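Local coordinates for alanine racemase (PDB 3HUR), which belongs to the alanine racemase family, whose subunits pair an N-terminal TIM-barrel-type domain with a C-terminal beta-rich domain, at residues 45-58 and 371-383. Residues are numbered along the deposited sequence; the frame is centred on the assembly and turned at random.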
loop_
_atom_site.group_PDB
_atom_site.type_symbol
_atom_site.label_atom_id
_atom_site.label_comp_id
_atom_site.label_asym_id
_atom_site.label_seq_id
_atom_site.Cartn_x
_atom_site.Cartn_y
_atom_site.Cartn_z
ATOM N N GLY A 45 -8.851 -17.122 11.324
ATOM C CA GLY A 45 -9.555 -16.479 10.236
ATOM C C GLY A 45 -10.340 -17.372 9.296
ATOM O O GLY A 45 -10.682 -16.931 8.209
ATOM N N LEU A 46 -10.650 -18.589 9.721
ATOM C CA LEU A 46 -11.419 -19.529 8.900
ATOM C C LEU A 46 -12.770 -19.860 9.503
ATOM O O LEU A 46 -13.631 -20.420 8.806
ATOM C CB LEU A 46 -10.652 -20.838 8.663
ATOM C CG LEU A 46 -9.314 -20.674 7.972
ATOM C CD1 LEU A 46 -8.781 -22.017 7.587
ATOM C CD2 LEU A 46 -9.445 -19.779 6.757
ATOM N N GLY A 47 -12.964 -19.541 10.784
ATOM C CA GLY A 47 -14.281 -19.624 11.406
ATOM C C GLY A 47 -14.282 -20.568 12.588
ATOM O O GLY A 47 -14.269 -21.746 12.443
ATOM N N ALA A 48 -14.320 -20.040 13.782
ATOM C CA ALA A 48 -14.135 -20.885 14.955
ATOM C C ALA A 48 -15.358 -21.786 15.182
ATOM O O ALA A 48 -15.250 -22.954 15.477
ATOM C CB ALA A 48 -13.838 -20.034 16.151
ATOM N N ILE A 49 -16.533 -21.239 15.018
ATOM C CA ILE A 49 -17.746 -21.987 15.263
ATOM C C ILE A 49 -17.883 -23.210 14.365
ATOM O O ILE A 49 -17.955 -24.302 14.888
ATOM C CB ILE A 49 -18.929 -21.067 15.127
ATOM C CG1 ILE A 49 -18.756 -19.943 16.118
ATOM C CG2 ILE A 49 -20.228 -21.783 15.348
ATOM C CD1 ILE A 49 -19.935 -19.631 16.891
ATOM N N PRO A 50 -17.899 -23.040 13.023
ATOM C CA PRO A 50 -17.958 -24.176 12.119
ATOM C C PRO A 50 -16.831 -25.180 12.338
ATOM O O PRO A 50 -17.068 -26.373 12.283
ATOM C CB PRO A 50 -17.856 -23.546 10.724
ATOM C CG PRO A 50 -17.821 -22.109 10.918
ATOM C CD PRO A 50 -18.119 -21.781 12.312
ATOM N N LEU A 51 -15.617 -24.691 12.557
ATOM C CA LEU A 51 -14.494 -25.572 12.897
ATOM C C LEU A 51 -14.802 -26.367 14.219
ATOM O O LEU A 51 -14.784 -27.581 14.229
ATOM C CB LEU A 51 -13.190 -24.760 12.991
ATOM C CG LEU A 51 -12.479 -24.383 11.676
ATOM C CD1 LEU A 51 -11.339 -23.409 11.949
ATOM C CD2 LEU A 51 -11.987 -25.599 10.917
ATOM N N ALA A 52 -15.177 -25.666 15.274
ATOM C CA ALA A 52 -15.547 -26.316 16.518
ATOM C C ALA A 52 -16.680 -27.334 16.369
ATOM O O ALA A 52 -16.558 -28.443 16.869
ATOM C CB ALA A 52 -15.893 -25.326 17.540
ATOM N N LYS A 53 -17.768 -26.980 15.700
ATOM C CA LYS A 53 -18.840 -27.923 15.459
ATOM C C LYS A 53 -18.337 -29.138 14.693
ATOM O O LYS A 53 -18.717 -30.250 14.999
ATOM C CB LYS A 53 -19.961 -27.306 14.637
ATOM C CG LYS A 53 -20.831 -26.349 15.375
ATOM C CD LYS A 53 -21.845 -25.768 14.403
ATOM C CE LYS A 53 -22.859 -24.865 15.090
ATOM N NZ LYS A 53 -23.913 -25.652 15.828
ATOM N N ALA A 54 -17.534 -28.933 13.660
ATOM C CA ALA A 54 -16.966 -30.068 12.944
ATOM C C ALA A 54 -16.129 -30.957 13.899
ATOM O O ALA A 54 -16.137 -32.171 13.776
ATOM C CB ALA A 54 -16.119 -29.609 11.798
ATOM N N PHE A 55 -15.413 -30.365 14.844
ATOM C CA PHE A 55 -14.604 -31.195 15.711
ATOM C C PHE A 55 -15.452 -31.952 16.746
ATOM O O PHE A 55 -15.055 -33.051 17.147
ATOM C CB PHE A 55 -13.532 -30.389 16.443
ATOM C CG PHE A 55 -12.570 -29.667 15.549
ATOM C CD1 PHE A 55 -12.240 -30.146 14.325
ATOM C CD2 PHE A 55 -11.994 -28.484 15.964
ATOM C CE1 PHE A 55 -11.341 -29.460 13.533
ATOM C CE2 PHE A 55 -11.108 -27.811 15.187
ATOM C CZ PHE A 55 -10.788 -28.284 13.970
ATOM N N GLN A 56 -16.565 -31.355 17.200
ATOM C CA GLN A 56 -17.466 -31.994 18.206
ATOM C C GLN A 56 -18.195 -33.197 17.604
ATOM O O GLN A 56 -18.355 -34.222 18.238
ATOM C CB GLN A 56 -18.509 -31.006 18.748
ATOM C CG GLN A 56 -19.243 -31.499 19.980
ATOM C CD GLN A 56 -20.160 -30.444 20.611
ATOM O OE1 GLN A 56 -19.782 -29.761 21.560
ATOM N NE2 GLN A 56 -21.362 -30.309 20.084
ATOM N N GLU A 57 -18.580 -33.079 16.346
ATOM C CA GLU A 57 -19.410 -34.067 15.722
ATOM C C GLU A 57 -18.602 -35.278 15.348
ATOM O O GLU A 57 -19.142 -36.393 15.291
ATOM C CB GLU A 57 -20.119 -33.487 14.489
ATOM C CG GLU A 57 -20.243 -34.453 13.246
ATOM C CD GLU A 57 -21.403 -35.430 13.336
ATOM O OE1 GLU A 57 -22.197 -35.289 14.270
ATOM O OE2 GLU A 57 -21.534 -36.324 12.460
ATOM N N THR A 58 -17.338 -35.061 15.030
ATOM C CA THR A 58 -16.464 -36.152 14.622
ATOM C C THR A 58 -15.655 -36.666 15.802
ATOM O O THR A 58 -14.905 -37.610 15.668
ATOM C CB THR A 58 -15.467 -35.700 13.559
ATOM O OG1 THR A 58 -14.732 -34.548 14.046
ATOM C CG2 THR A 58 -16.193 -35.400 12.275
ATOM N N LYS A 371 -16.167 -13.659 2.076
ATOM C CA LYS A 371 -16.894 -14.525 2.944
ATOM C C LYS A 371 -16.247 -15.893 2.969
ATOM O O LYS A 371 -15.662 -16.336 1.980
ATOM C CB LYS A 371 -18.334 -14.653 2.447
ATOM C CG LYS A 371 -19.213 -15.585 3.284
ATOM C CD LYS A 371 -20.432 -14.872 3.815
ATOM C CE LYS A 371 -21.378 -15.814 4.580
ATOM N NZ LYS A 371 -22.303 -14.967 5.404
ATOM N N ARG A 372 -16.400 -16.568 4.090
ATOM C CA ARG A 372 -15.984 -17.926 4.214
ATOM C C ARG A 372 -17.165 -18.823 3.849
ATOM O O ARG A 372 -18.225 -18.673 4.426
ATOM C CB ARG A 372 -15.507 -18.189 5.645
ATOM C CG ARG A 372 -14.063 -17.848 5.886
ATOM C CD ARG A 372 -13.695 -16.436 5.559
ATOM N NE ARG A 372 -12.318 -16.195 5.973
ATOM C CZ ARG A 372 -11.468 -15.297 5.461
ATOM N NH1 ARG A 372 -11.807 -14.458 4.510
ATOM N NH2 ARG A 372 -10.243 -15.234 5.946
ATOM N N ILE A 373 -16.957 -19.732 2.885
ATOM C CA ILE A 373 -17.919 -20.732 2.481
ATOM C C ILE A 373 -17.442 -22.143 2.919
ATOM O O ILE A 373 -16.286 -22.506 2.725
ATOM C CB ILE A 373 -18.094 -20.689 0.942
ATOM C CG1 ILE A 373 -18.616 -19.286 0.494
ATOM C CG2 ILE A 373 -19.036 -21.797 0.427
ATOM C CD1 ILE A 373 -19.813 -18.725 1.266
ATOM N N TYR A 374 -18.331 -22.942 3.493
ATOM C CA TYR A 374 -17.929 -24.254 3.976
ATOM C C TYR A 374 -18.398 -25.350 3.039
ATOM O O TYR A 374 -19.581 -25.433 2.727
ATOM C CB TYR A 374 -18.425 -24.440 5.414
ATOM C CG TYR A 374 -17.898 -23.339 6.275
ATOM C CD1 TYR A 374 -18.619 -22.163 6.475
ATOM C CD2 TYR A 374 -16.623 -23.426 6.820
ATOM C CE1 TYR A 374 -18.082 -21.103 7.229
ATOM C CE2 TYR A 374 -16.090 -22.400 7.585
ATOM C CZ TYR A 374 -16.792 -21.254 7.780
ATOM O OH TYR A 374 -16.190 -20.287 8.522
ATOM N N THR A 375 -17.472 -26.201 2.611
ATOM C CA THR A 375 -17.801 -27.345 1.727
ATOM C C THR A 375 -17.592 -28.662 2.428
ATOM O O THR A 375 -16.970 -28.697 3.476
ATOM C CB THR A 375 -16.870 -27.422 0.523
ATOM O OG1 THR A 375 -15.548 -27.702 0.991
ATOM C CG2 THR A 375 -16.875 -26.108 -0.276
ATOM N N GLY A 376 -18.108 -29.735 1.821
ATOM C CA GLY A 376 -17.894 -31.121 2.271
ATOM C C GLY A 376 -19.026 -31.694 3.101
ATOM O O GLY A 376 -19.856 -30.959 3.605
ATOM N N ASP A 377 -19.042 -33.023 3.240
ATOM C CA ASP A 377 -20.141 -33.756 3.891
ATOM C C ASP A 377 -20.276 -33.302 5.323
ATOM O O ASP A 377 -21.372 -33.069 5.817
ATOM C CB ASP A 377 -19.887 -35.287 3.867
ATOM C CG ASP A 377 -19.952 -35.913 2.437
ATOM O OD1 ASP A 377 -20.554 -35.322 1.497
ATOM O OD2 ASP A 377 -19.410 -37.038 2.263
ATOM N N LEU A 378 -19.157 -33.166 6.011
ATOM C CA LEU A 378 -19.210 -32.648 7.389
ATOM C C LEU A 378 -19.923 -31.300 7.479
ATOM O O LEU A 378 -20.670 -31.044 8.403
ATOM C CB LEU A 378 -17.801 -32.487 7.938
ATOM C CG LEU A 378 -17.422 -33.142 9.256
ATOM C CD1 LEU A 378 -16.072 -32.554 9.669
ATOM C CD2 LEU A 378 -18.501 -32.936 10.317
ATOM N N ALA A 379 -19.675 -30.434 6.509
ATOM C CA ALA A 379 -20.316 -29.141 6.430
ATOM C C ALA A 379 -21.852 -29.204 6.351
ATOM O O ALA A 379 -22.541 -28.418 7.000
ATOM C CB ALA A 379 -19.779 -28.388 5.243
ATOM N N GLU A 380 -22.352 -30.120 5.532
ATOM C CA GLU A 380 -23.785 -30.440 5.385
ATOM C C GLU A 380 -24.345 -30.843 6.754
ATOM O O GLU A 380 -25.309 -30.214 7.252
ATOM C CB GLU A 380 -23.903 -31.612 4.378
ATOM C CG GLU A 380 -25.158 -31.796 3.506
ATOM C CD GLU A 380 -25.055 -33.091 2.569
ATOM O OE1 GLU A 380 -24.237 -34.037 2.826
ATOM O OE2 GLU A 380 -25.810 -33.163 1.561
ATOM N N VAL A 381 -23.693 -31.840 7.381
ATOM C CA VAL A 381 -24.137 -32.410 8.660
ATOM C C VAL A 381 -24.214 -31.387 9.794
ATOM O O VAL A 381 -25.138 -31.450 10.616
ATOM C CB VAL A 381 -23.201 -33.581 9.149
ATOM C CG1 VAL A 381 -23.495 -33.948 10.625
ATOM C CG2 VAL A 381 -23.282 -34.829 8.218
ATOM N N ILE A 382 -23.266 -30.441 9.870
ATOM C CA ILE A 382 -23.315 -29.450 10.968
ATOM C C ILE A 382 -24.153 -28.201 10.644
ATOM O O ILE A 382 -24.303 -27.307 11.482
ATOM C CB ILE A 382 -21.906 -29.082 11.480
ATOM C CG1 ILE A 382 -21.105 -28.341 10.408
ATOM C CG2 ILE A 382 -21.166 -30.330 11.879
ATOM C CD1 ILE A 382 -20.007 -27.509 10.966
ATOM N N GLY A 383 -24.715 -28.155 9.440
ATOM C CA GLY A 383 -25.652 -27.092 9.060
ATOM C C GLY A 383 -24.992 -25.809 8.584
ATOM O O GLY A 383 -25.546 -24.728 8.755
#
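The guanidinium of Arg372 takes hold of the carbonyl of Gly45 side-on: NE and NH2 both donate to Gly45 O, NE at 2.9 Å, and the oxygen lies in the guanidinium plane. A bend at chi2 (56°) folds the arginine chain toward that carbonyl, while Leu366 O, Ala367 O and Ile370 O accept further hydrogen bonds from NH1 and NH2, fixing the rotation of the group. Tyr374, two residues further along the strand, donates its OH to Leu46 O at 2.6 Å, tilted 25° from the Leu46 carbonyl plane, and the acceptor lies at the ring edge. Pro50 covers one face of the same ring, its CB 3.9 Å from the centroid in a CH-pi contact and its CG 3.4 Å from Tyr374 CZ. The chain's C-terminal strand 372-375, paired in parallel with strand 10-15 in the mixed sheet, and the short, nearly perpendicular helix 377-381 thus pack against helix 48-57, an outer helix of the N-terminal TIM-type barrel. Past the tyrosine the contacts are mostly van der Waals: Ile382 CD1 packs on Lys53 CB at 3.7 Å and also touches Pro50 O, whereas Lys53 NZ hydrogen-bonds to Ala78 O. Leu378 directs CD1 at Ala54 CB (3.6 Å), and its two methyls straddle Thr58 CG2. At the solvent-exposed margin, Glu57 CG lies 3.7 Å from Leu378 CD2, and the Glu57 side chain crosses that of Val381 at about a right angle, OE2 beside CG1.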